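Long-range contacts in extracellular invertase (PDB 5XH8), which belongs to glycoside hydrolase family 32, probably cleaves the fructosyl bond of sucrose and has high transfructosylation activity, transferring fructose to make fructooligosaccharides such as 1-kestose: residues 123-128 with 273-278; 229-234 with 242-247; 373-378 with 417-422; 411-416 with 556-561. All coordinates share one frame; numbering follows the deposited sequence.

The four contacts form two touching pairs, and the centres within each pair are 11 Å apart. Interactions 1 and 2 lie in the beta-propeller; the segments of interaction 2 both fall in the chain between 123-128 and 273-278, and the backbone of E273 meets that of F245. Interactions 3 and 4 share strand 408-418, which pairs with strand 366-385, and their segments alternate along the chain. Interaction 1 is 33 Å from interaction 3, centre to centre, and 2 and 4 come within about 10 Å at their nearest atoms. The first pair thus ties propeller loops and strands together, interaction 3 joins two strands of one sheet, and interaction 4 brings in the C-terminal beta-sandwich.

Interaction 1 (123-128 with 273-278); sequences IHWSIP and EGSDLP
W125 and E273 meet by van der Waals contact at the edge of the indole. E273 OE1 lies near the ring plane, 3.5 Å from W125 CD1, and the carboxylate stands almost perpendicular to the ring (87°). S275 touches the six-membered end of the same edge, its CB 3.7 Å from W125 CH2; serine, being small, brings its CB up to the indole. CG of W125 lies between its backbone N and carbonyl carbon (chi1 64°), which carries the indole edge to E273.

Polar links run mostly through a third party. The hydroxyl of T284 is hydrogen-bonded to H124 NE2, W125 NE1 and E273 OE1, so the three side chains converge on one group. A water spans the backbone and the acid, taking the N-H of W125 N (3.1 Å) and donating to E273 OE2.

Within 123-128, H124 ND1 shares a hydrogen bond of 2.7 Å with S126 OG, which fixes the rotation of the imidazole. Histidine suits this place because both its nitrogens are used.

The type I turn H124-I127, set against the end of strand 265-274, belongs to the loops and strands of the GH32 beta-propeller, here beside a bound glycerol.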
# COMPACT_ATOMS: atom_id res chain seq x y z
N ILE A 123 5.20 -15.30 -4.89
CA ILE A 123 3.79 -15.34 -4.56
C ILE A 123 3.28 -16.68 -5.07
O ILE A 123 3.42 -16.99 -6.27
CB ILE A 123 3.01 -14.20 -5.27
CG1 ILE A 123 3.57 -12.81 -4.91
CG2 ILE A 123 1.52 -14.30 -4.99
CD1 ILE A 123 3.17 -11.75 -5.91
N HIS A 124 2.70 -17.48 -4.18
CA HIS A 124 2.08 -18.75 -4.58
C HIS A 124 1.08 -19.24 -3.54
O HIS A 124 1.28 -19.05 -2.36
CB HIS A 124 3.14 -19.83 -4.86
CG HIS A 124 2.64 -20.96 -5.69
ND1 HIS A 124 2.32 -22.19 -5.16
CD2 HIS A 124 2.37 -21.04 -7.02
CE1 HIS A 124 1.90 -22.99 -6.12
NE2 HIS A 124 1.91 -22.32 -7.26
N TRP A 125 0.02 -19.87 -4.00
CA TRP A 125 -1.03 -20.38 -3.12
C TRP A 125 -0.51 -21.36 -2.05
O TRP A 125 -1.07 -21.42 -0.96
CB TRP A 125 -2.18 -21.02 -3.92
CG TRP A 125 -1.79 -22.23 -4.72
CD1 TRP A 125 -1.49 -22.27 -6.04
CD2 TRP A 125 -1.70 -23.58 -4.25
NE1 TRP A 125 -1.18 -23.54 -6.43
CE2 TRP A 125 -1.30 -24.37 -5.35
CE3 TRP A 125 -1.88 -24.19 -3.00
CZ2 TRP A 125 -1.08 -25.75 -5.24
CZ3 TRP A 125 -1.67 -25.57 -2.90
CH2 TRP A 125 -1.27 -26.33 -4.01
N SER A 126 0.54 -22.10 -2.38
CA SER A 126 1.10 -23.14 -1.52
C SER A 126 2.02 -22.66 -0.41
O SER A 126 2.42 -23.47 0.39
CB SER A 126 1.89 -24.15 -2.37
OG SER A 126 3.06 -23.58 -2.92
N ILE A 127 2.38 -21.38 -0.40
CA ILE A 127 3.32 -20.84 0.61
C ILE A 127 2.68 -19.70 1.37
O ILE A 127 1.64 -19.18 0.94
CB ILE A 127 4.64 -20.38 -0.02
CG1 ILE A 127 4.42 -19.26 -1.06
CG2 ILE A 127 5.38 -21.57 -0.60
CD1 ILE A 127 5.71 -18.62 -1.57
N PRO A 128 3.28 -19.29 2.51
CA PRO A 128 2.67 -18.15 3.20
C PRO A 128 2.67 -16.89 2.33
O PRO A 128 3.59 -16.67 1.53
CB PRO A 128 3.55 -17.98 4.46
CG PRO A 128 4.12 -19.37 4.69
CD PRO A 128 4.34 -19.94 3.31
N GLU A 273 -5.81 -23.56 -9.99
CA GLU A 273 -4.48 -24.08 -9.71
C GLU A 273 -4.61 -25.34 -8.87
O GLU A 273 -4.99 -25.28 -7.69
CB GLU A 273 -3.63 -23.04 -8.98
CG GLU A 273 -3.40 -21.76 -9.76
CD GLU A 273 -2.24 -20.96 -9.20
OE1 GLU A 273 -1.08 -21.41 -9.37
OE2 GLU A 273 -2.51 -19.93 -8.54
N GLY A 274 -4.29 -26.48 -9.49
CA GLY A 274 -4.38 -27.80 -8.87
C GLY A 274 -3.06 -28.42 -8.50
O GLY A 274 -1.97 -27.95 -8.89
N SER A 275 -3.17 -29.50 -7.74
CA SER A 275 -2.02 -30.20 -7.19
C SER A 275 -2.42 -31.61 -6.84
O SER A 275 -3.57 -31.83 -6.48
CB SER A 275 -1.59 -29.50 -5.91
OG SER A 275 -0.37 -30.03 -5.41
N ASP A 276 -1.49 -32.55 -6.93
CA ASP A 276 -1.59 -33.82 -6.19
C ASP A 276 -1.27 -33.56 -4.74
O ASP A 276 -0.67 -32.54 -4.40
CB ASP A 276 -0.60 -34.84 -6.70
CG ASP A 276 -0.79 -35.11 -8.15
OD1 ASP A 276 -1.93 -35.47 -8.54
OD2 ASP A 276 0.19 -34.92 -8.90
N LEU A 277 -1.67 -34.49 -3.87
CA LEU A 277 -1.27 -34.47 -2.47
C LEU A 277 -0.10 -35.46 -2.29
O LEU A 277 -0.08 -36.48 -2.97
CB LEU A 277 -2.45 -34.85 -1.57
CG LEU A 277 -3.65 -33.90 -1.63
CD1 LEU A 277 -4.77 -34.42 -0.75
CD2 LEU A 277 -3.26 -32.48 -1.23
N PRO A 278 0.90 -35.15 -1.46
CA PRO A 278 1.06 -33.87 -0.81
C PRO A 278 1.44 -32.76 -1.81
O PRO A 278 1.96 -33.04 -2.90
CB PRO A 278 2.26 -34.12 0.09
CG PRO A 278 3.14 -34.97 -0.79
CD PRO A 278 2.21 -35.82 -1.63
O HOH W 1 -0.68 -19.11 -6.97

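Interaction 2 (229-234 with 242-247); sequences PTNSTW and RWAFNF
R242 crosses N231 obliquely, the guanidinium turned 66° from the amide plane. CB lies 3.6 Å from S232 O, and CD passes 3.4 Å from N231 OD1. A bend at chi3 (69°) folds the chain back, so that NE and NH2 grip the single atom N231 O side-on, at 3.2 Å and 2.8 Å. That oxygen lies in the guanidinium plane. NE also makes a weak bond to N231 OD1. One face of the guanidinium is covered by T233, whose CB sits 3.8 Å from R242 CZ. Arginine suits the site because its bent chain brings NE and NH2, neighbours on one edge of the guanidinium, to the same oxygen.

Backbone bonds continue the pairing: N231 N gives to A244 O, and W243 N to S232 O (2.8 Å). N231 CB lies over the face of the F245 ring as a CH-pi contact, 4.2 Å from its centroid. A water joins W243 NE1 to T233 O.

N231 has a positive phi, which asparagine tolerates well, at the third position of the type II turn P229-S232; S232 OG reinforces the turn by bonding P229 O. Such a turn, doubling back on 242-245, shapes the connection between neighbouring propeller blades.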
# COMPACT_ATOMS: atom_id res chain seq x y z
N PRO A 229 -14.92 -24.70 -1.19
CA PRO A 229 -13.95 -25.32 -0.29
C PRO A 229 -12.70 -25.79 -1.02
O PRO A 229 -12.78 -26.21 -2.19
CB PRO A 229 -14.70 -26.57 0.25
CG PRO A 229 -16.13 -26.26 0.06
CD PRO A 229 -16.21 -25.42 -1.19
N THR A 230 -11.56 -25.72 -0.33
CA THR A 230 -10.27 -26.12 -0.89
C THR A 230 -10.31 -27.47 -1.61
O THR A 230 -10.65 -28.49 -1.03
CB THR A 230 -9.21 -26.21 0.22
OG1 THR A 230 -9.18 -24.98 0.94
CG2 THR A 230 -7.85 -26.47 -0.36
N ASN A 231 -9.95 -27.44 -2.90
CA ASN A 231 -9.84 -28.63 -3.74
C ASN A 231 -11.13 -29.43 -3.89
O ASN A 231 -11.10 -30.62 -4.14
CB ASN A 231 -8.68 -29.52 -3.29
CG ASN A 231 -8.11 -30.35 -4.42
OD1 ASN A 231 -8.22 -30.00 -5.59
ND2 ASN A 231 -7.51 -31.47 -4.07
N SER A 232 -12.27 -28.75 -3.78
CA SER A 232 -13.55 -29.32 -4.08
C SER A 232 -13.70 -29.32 -5.59
O SER A 232 -12.82 -28.82 -6.33
CB SER A 232 -14.67 -28.52 -3.39
OG SER A 232 -14.62 -27.14 -3.73
N THR A 233 -14.79 -29.92 -6.06
CA THR A 233 -15.01 -30.10 -7.49
C THR A 233 -16.50 -30.00 -7.85
O THR A 233 -17.36 -30.28 -7.02
CB THR A 233 -14.43 -31.43 -7.96
OG1 THR A 233 -14.54 -31.50 -9.39
CG2 THR A 233 -15.19 -32.64 -7.33
N TRP A 234 -16.79 -29.58 -9.09
CA TRP A 234 -18.14 -29.63 -9.65
C TRP A 234 -18.50 -31.09 -9.93
O TRP A 234 -17.71 -31.82 -10.59
CB TRP A 234 -18.22 -28.83 -10.94
CG TRP A 234 -19.57 -28.74 -11.52
CD1 TRP A 234 -19.97 -29.21 -12.74
CD2 TRP A 234 -20.73 -28.18 -10.91
NE1 TRP A 234 -21.30 -28.96 -12.93
CE2 TRP A 234 -21.80 -28.32 -11.83
CE3 TRP A 234 -20.97 -27.54 -9.68
CZ2 TRP A 234 -23.10 -27.86 -11.55
CZ3 TRP A 234 -22.26 -27.07 -9.40
CH2 TRP A 234 -23.31 -27.24 -10.34
N ARG A 242 -11.30 -29.46 -11.22
CA ARG A 242 -11.51 -29.15 -9.82
C ARG A 242 -11.45 -27.64 -9.58
O ARG A 242 -10.82 -26.88 -10.33
CB ARG A 242 -10.49 -29.85 -8.93
CG ARG A 242 -10.27 -31.34 -9.21
CD ARG A 242 -9.51 -32.01 -8.07
NE ARG A 242 -10.35 -32.08 -6.87
CZ ARG A 242 -11.23 -33.05 -6.58
NH1 ARG A 242 -11.42 -34.09 -7.38
NH2 ARG A 242 -11.96 -32.98 -5.46
N TRP A 243 -12.17 -27.20 -8.55
CA TRP A 243 -12.07 -25.84 -8.05
C TRP A 243 -10.66 -25.61 -7.48
O TRP A 243 -10.16 -24.49 -7.51
CB TRP A 243 -13.13 -25.56 -6.99
CG TRP A 243 -14.58 -25.76 -7.44
CD1 TRP A 243 -15.57 -26.41 -6.74
CD2 TRP A 243 -15.19 -25.31 -8.66
NE1 TRP A 243 -16.76 -26.39 -7.43
CE2 TRP A 243 -16.56 -25.72 -8.62
CE3 TRP A 243 -14.74 -24.61 -9.79
CZ2 TRP A 243 -17.46 -25.44 -9.65
CZ3 TRP A 243 -15.63 -24.34 -10.82
CH2 TRP A 243 -16.98 -24.75 -10.75
N ALA A 244 -10.05 -26.66 -6.94
CA ALA A 244 -8.63 -26.73 -6.69
C ALA A 244 -8.20 -25.72 -5.61
O ALA A 244 -9.01 -25.39 -4.71
CB ALA A 244 -7.86 -26.59 -8.00
N PHE A 245 -6.96 -25.24 -5.65
CA PHE A 245 -6.42 -24.49 -4.50
C PHE A 245 -6.44 -22.98 -4.59
O PHE A 245 -6.20 -22.30 -3.60
CB PHE A 245 -5.02 -24.97 -4.22
CG PHE A 245 -4.96 -26.41 -3.77
CD1 PHE A 245 -4.90 -27.44 -4.69
CD2 PHE A 245 -4.96 -26.73 -2.41
CE1 PHE A 245 -4.83 -28.77 -4.28
CE2 PHE A 245 -4.89 -28.06 -1.99
CZ PHE A 245 -4.82 -29.08 -2.92
N ASN A 246 -6.73 -22.44 -5.78
CA ASN A 246 -6.71 -20.99 -6.00
C ASN A 246 -7.36 -20.70 -7.34
O ASN A 246 -7.17 -21.45 -8.27
CB ASN A 246 -5.25 -20.50 -5.99
CG ASN A 246 -5.15 -18.99 -6.02
OD1 ASN A 246 -5.60 -18.31 -5.09
ND2 ASN A 246 -4.56 -18.47 -7.08
N PHE A 247 -8.15 -19.63 -7.42
CA PHE A 247 -8.69 -19.15 -8.69
C PHE A 247 -7.80 -18.02 -9.26
O PHE A 247 -7.30 -17.18 -8.51
CB PHE A 247 -10.10 -18.56 -8.54
CG PHE A 247 -11.20 -19.56 -8.25
CD1 PHE A 247 -11.06 -20.94 -8.47
CD2 PHE A 247 -12.42 -19.09 -7.77
CE1 PHE A 247 -12.11 -21.81 -8.18
CE2 PHE A 247 -13.47 -19.97 -7.49
CZ PHE A 247 -13.31 -21.32 -7.71
O HOH W 2 -19.04 -27.67 -6.17

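Interaction 3 (373-378 with 417-422); sequences PRELRV and SIARET
E375 buries the most surface, and its carboxylate is held by R420 in a side-on salt bridge. R420 NH2 meets E375 OE1 at 2.9 Å, almost straight (175°), while R420 NE reaches the syn lone pair of E375 OE2 at 3.0 Å. In R420, chi1 (68°) sets CG between N and the carbonyl carbon, and a bend at chi3 brings the guanidinium round; arginine suits because NE and NH2 can each take one carboxylate oxygen. E375 OE2 also takes the backbone N-H of R420 (2.9 Å) from above the carboxylate plane, and it forms a further salt bridge with R341. So many donors, with the start of helix 420-426 among them, probably favour the ionised form of E375. A419, at the N-cap position, has no polar side chain, and the glutamate supplies the acceptor for the helix's first N-H.

S417 pairs with E375 in the antiparallel ladder between strands 366-385 and 408-418, both in the mixed sheet that also holds strands 37-47 and 341-348. Two backbone bonds join the pair, and a water links E375 O with S417 OG.

P373 O accepts from A419 N at 2.8 Å. P373 CB packs on A419 CB (4.1 Å), and the ring also touches I343 and Y345. P373 CG lies 3.5 Å from T422 OG1, which is hydrogen-bonded to L73 O.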
# COMPACT_ATOMS: atom_id res chain seq x y z
N PRO A 373 -9.34 -16.14 -31.34
CA PRO A 373 -10.41 -15.50 -30.58
C PRO A 373 -11.66 -16.35 -30.68
O PRO A 373 -11.98 -16.86 -31.78
CB PRO A 373 -10.61 -14.17 -31.31
CG PRO A 373 -10.02 -14.36 -32.67
CD PRO A 373 -8.88 -15.32 -32.47
N ARG A 374 -12.37 -16.51 -29.56
CA ARG A 374 -13.58 -17.33 -29.51
C ARG A 374 -14.79 -16.49 -29.09
O ARG A 374 -14.72 -15.69 -28.14
CB ARG A 374 -13.40 -18.50 -28.56
CG ARG A 374 -12.38 -19.50 -29.04
CD ARG A 374 -12.01 -20.56 -28.03
NE ARG A 374 -10.95 -21.40 -28.62
CZ ARG A 374 -10.30 -22.38 -28.00
NH1 ARG A 374 -10.55 -22.69 -26.74
NH2 ARG A 374 -9.37 -23.04 -28.67
N GLU A 375 -15.89 -16.65 -29.84
CA GLU A 375 -17.21 -16.15 -29.46
C GLU A 375 -17.81 -17.08 -28.43
O GLU A 375 -17.78 -18.31 -28.60
CB GLU A 375 -18.14 -16.02 -30.69
CG GLU A 375 -17.79 -14.84 -31.56
CD GLU A 375 -18.62 -14.75 -32.82
OE1 GLU A 375 -19.73 -15.27 -32.79
OE2 GLU A 375 -18.19 -14.13 -33.82
N LEU A 376 -18.30 -16.50 -27.32
CA LEU A 376 -19.04 -17.24 -26.32
C LEU A 376 -20.51 -16.82 -26.36
O LEU A 376 -20.83 -15.61 -26.52
CB LEU A 376 -18.46 -17.01 -24.93
CG LEU A 376 -16.99 -17.35 -24.72
CD1 LEU A 376 -16.66 -17.25 -23.23
CD2 LEU A 376 -16.60 -18.72 -25.25
N ARG A 377 -21.40 -17.81 -26.26
CA ARG A 377 -22.87 -17.56 -26.30
C ARG A 377 -23.59 -18.72 -25.63
O ARG A 377 -22.99 -19.76 -25.37
CB ARG A 377 -23.37 -17.38 -27.74
CG ARG A 377 -23.40 -18.65 -28.59
CD ARG A 377 -23.71 -18.35 -30.05
NE ARG A 377 -23.85 -19.57 -30.86
CZ ARG A 377 -24.91 -20.40 -30.85
NH1 ARG A 377 -25.96 -20.21 -30.04
NH2 ARG A 377 -24.90 -21.47 -31.64
N VAL A 378 -24.88 -18.53 -25.35
CA VAL A 378 -25.67 -19.63 -24.80
C VAL A 378 -26.03 -20.55 -25.97
O VAL A 378 -26.53 -20.08 -26.97
CB VAL A 378 -26.95 -19.15 -24.07
CG1 VAL A 378 -27.68 -20.34 -23.46
CG2 VAL A 378 -26.59 -18.18 -22.96
N SER A 417 -17.14 -21.08 -30.14
CA SER A 417 -16.82 -21.15 -31.56
C SER A 417 -15.74 -20.12 -31.92
O SER A 417 -15.55 -19.15 -31.20
CB SER A 417 -18.08 -20.89 -32.39
OG SER A 417 -18.59 -19.61 -32.07
N ILE A 418 -15.07 -20.34 -33.04
CA ILE A 418 -14.05 -19.41 -33.51
C ILE A 418 -14.76 -18.12 -33.88
O ILE A 418 -15.78 -18.16 -34.54
CB ILE A 418 -13.34 -19.98 -34.76
CG1 ILE A 418 -12.64 -21.30 -34.44
CG2 ILE A 418 -12.35 -18.96 -35.32
CD1 ILE A 418 -12.23 -22.10 -35.65
N ALA A 419 -14.25 -16.97 -33.49
CA ALA A 419 -14.89 -15.72 -33.86
C ALA A 419 -15.11 -15.65 -35.38
O ALA A 419 -14.24 -16.06 -36.17
CB ALA A 419 -14.08 -14.54 -33.40
N ARG A 420 -16.26 -15.11 -35.77
CA ARG A 420 -16.76 -15.32 -37.13
C ARG A 420 -15.81 -14.86 -38.21
O ARG A 420 -15.56 -15.60 -39.18
CB ARG A 420 -18.18 -14.76 -37.34
CG ARG A 420 -18.32 -13.24 -37.30
CD ARG A 420 -19.77 -12.83 -37.08
NE ARG A 420 -20.27 -13.40 -35.83
CZ ARG A 420 -21.54 -13.35 -35.41
NH1 ARG A 420 -22.47 -12.69 -36.10
NH2 ARG A 420 -21.87 -13.93 -34.28
N GLU A 421 -15.22 -13.68 -38.02
CA GLU A 421 -14.35 -13.08 -39.03
C GLU A 421 -13.01 -13.82 -39.16
O GLU A 421 -12.44 -13.93 -40.26
CB GLU A 421 -14.09 -11.62 -38.73
CG GLU A 421 -15.35 -10.78 -38.57
CD GLU A 421 -15.79 -10.58 -37.12
OE1 GLU A 421 -15.58 -11.49 -36.27
OE2 GLU A 421 -16.38 -9.52 -36.82
N THR A 422 -12.51 -14.32 -38.02
CA THR A 422 -11.32 -15.15 -38.01
C THR A 422 -11.58 -16.50 -38.69
O THR A 422 -10.73 -16.97 -39.44
CB THR A 422 -10.81 -15.35 -36.57
OG1 THR A 422 -10.29 -14.11 -36.11
CG2 THR A 422 -9.71 -16.41 -36.51
O HOH W 3 -20.20 -19.42 -29.82

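Interaction 4 (411-416 with 556-561); sequences LQTLGI and NGRFAL
Above the carbonyl plane of G557, 45° out of it, stands I416 N, which donates to G557 O at 2.8 Å. G415 CA approaches the same oxygen at 3.2 Å in a CA-H...O contact. The ring of F559, whose CB is directed away from 411-416, meets W314 instead, with the two ring planes about 25° apart.

The side chains add a thin apolar layer. T413 CG2 lies 4.2 Å from R558 CB, the two side chains crossing at about a right angle, and the CB of R558 is also 3.8 Å from L414 O. Further along, I416 CG2 reaches A560 CB at 4.4 Å; alanine is small enough to lie beside the branched isoleucine. The far end of R558 is committed to other partners, E538 and the backbone oxygen of R525.

G557 belongs to the turn between strands 550-555 and 559-564, in the C-terminal beta-sandwich, and a classic beta bulge at R558 and F559 follows. N556 and G557 both have positive phi, which suits asparagine and glycine. Strand 408-418 pairs with strand 366-385 of the propeller sheet, so this hairpin turn rests on the strand where the two domains adjoin.

Two waters fill the gaps between backbones: one donates to L414 O (2.7 Å) and R558 O, the other to I416 O (2.7 Å) and F559 O. The hydroxyl of T413 turns to S396 O.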
# COMPACT_ATOMS: atom_id res chain seq x y z
N LEU A 411 -31.56 -29.02 -24.19
CA LEU A 411 -30.41 -28.78 -23.32
C LEU A 411 -29.83 -27.41 -23.56
O LEU A 411 -29.98 -26.84 -24.66
CB LEU A 411 -29.34 -29.84 -23.53
CG LEU A 411 -29.68 -31.29 -23.18
CD1 LEU A 411 -28.43 -32.15 -23.33
CD2 LEU A 411 -30.25 -31.42 -21.76
N GLN A 412 -29.18 -26.89 -22.52
CA GLN A 412 -28.49 -25.60 -22.57
C GLN A 412 -27.04 -25.80 -22.10
O GLN A 412 -26.78 -26.55 -21.16
CB GLN A 412 -29.20 -24.62 -21.66
CG GLN A 412 -28.78 -23.17 -21.82
CD GLN A 412 -29.19 -22.32 -20.63
OE1 GLN A 412 -28.77 -22.56 -19.50
NE2 GLN A 412 -29.99 -21.32 -20.88
N THR A 413 -26.11 -25.12 -22.77
CA THR A 413 -24.70 -25.17 -22.42
C THR A 413 -23.99 -23.92 -22.96
O THR A 413 -24.60 -23.07 -23.63
CB THR A 413 -24.04 -26.45 -22.97
OG1 THR A 413 -22.75 -26.63 -22.37
CG2 THR A 413 -23.86 -26.39 -24.46
N LEU A 414 -22.69 -23.82 -22.68
CA LEU A 414 -21.91 -22.71 -23.22
C LEU A 414 -21.46 -23.04 -24.66
O LEU A 414 -20.82 -24.07 -24.90
CB LEU A 414 -20.68 -22.40 -22.35
CG LEU A 414 -19.84 -21.21 -22.85
CD1 LEU A 414 -20.58 -19.90 -22.65
CD2 LEU A 414 -18.47 -21.18 -22.18
N GLY A 415 -21.82 -22.16 -25.57
CA GLY A 415 -21.36 -22.23 -26.95
C GLY A 415 -19.98 -21.61 -27.08
O GLY A 415 -19.75 -20.49 -26.60
N ILE A 416 -19.06 -22.37 -27.69
CA ILE A 416 -17.67 -21.98 -27.93
C ILE A 416 -17.41 -22.17 -29.42
O ILE A 416 -17.45 -23.29 -29.91
CB ILE A 416 -16.68 -22.88 -27.11
CG1 ILE A 416 -17.04 -22.88 -25.61
CG2 ILE A 416 -15.23 -22.42 -27.33
CD1 ILE A 416 -16.32 -23.90 -24.78
N ASN A 556 -18.85 -29.49 -32.23
CA ASN A 556 -20.28 -29.34 -31.95
C ASN A 556 -20.62 -27.98 -31.34
O ASN A 556 -21.60 -27.85 -30.61
CB ASN A 556 -20.75 -30.50 -31.05
CG ASN A 556 -20.76 -31.83 -31.79
OD1 ASN A 556 -21.82 -32.42 -32.01
ND2 ASN A 556 -19.59 -32.34 -32.16
N GLY A 557 -19.78 -26.97 -31.64
CA GLY A 557 -19.92 -25.62 -31.10
C GLY A 557 -19.89 -25.49 -29.59
O GLY A 557 -20.35 -24.48 -29.06
N ARG A 558 -19.37 -26.51 -28.90
CA ARG A 558 -19.34 -26.55 -27.44
C ARG A 558 -18.10 -27.21 -26.83
O ARG A 558 -18.07 -27.48 -25.65
CB ARG A 558 -20.60 -27.25 -26.90
CG ARG A 558 -20.70 -28.73 -27.23
CD ARG A 558 -22.15 -29.22 -27.09
NE ARG A 558 -22.25 -30.68 -27.00
CZ ARG A 558 -22.96 -31.48 -27.80
NH1 ARG A 558 -23.67 -31.00 -28.83
NH2 ARG A 558 -22.95 -32.79 -27.58
N PHE A 559 -17.07 -27.46 -27.63
CA PHE A 559 -15.91 -28.19 -27.17
C PHE A 559 -14.69 -27.59 -27.82
O PHE A 559 -14.71 -27.30 -29.01
CB PHE A 559 -16.00 -29.65 -27.57
CG PHE A 559 -14.80 -30.45 -27.21
CD1 PHE A 559 -13.73 -30.57 -28.10
CD2 PHE A 559 -14.73 -31.09 -26.00
CE1 PHE A 559 -12.62 -31.32 -27.77
CE2 PHE A 559 -13.62 -31.85 -25.66
CZ PHE A 559 -12.57 -31.97 -26.55
N ALA A 560 -13.63 -27.42 -27.03
CA ALA A 560 -12.32 -27.02 -27.55
C ALA A 560 -11.19 -27.68 -26.79
O ALA A 560 -11.21 -27.73 -25.56
CB ALA A 560 -12.15 -25.50 -27.51
N LEU A 561 -10.20 -28.18 -27.54
CA LEU A 561 -9.01 -28.82 -27.00
C LEU A 561 -7.81 -28.40 -27.86
O LEU A 561 -7.81 -28.66 -29.08
CB LEU A 561 -9.15 -30.33 -27.02
CG LEU A 561 -7.92 -31.19 -26.70
CD1 LEU A 561 -7.35 -30.91 -25.34
CD2 LEU A 561 -8.29 -32.66 -26.76
O HOH W 4 -19.41 -25.95 -23.58
O HOH W 5 -16.54 -25.77 -30.58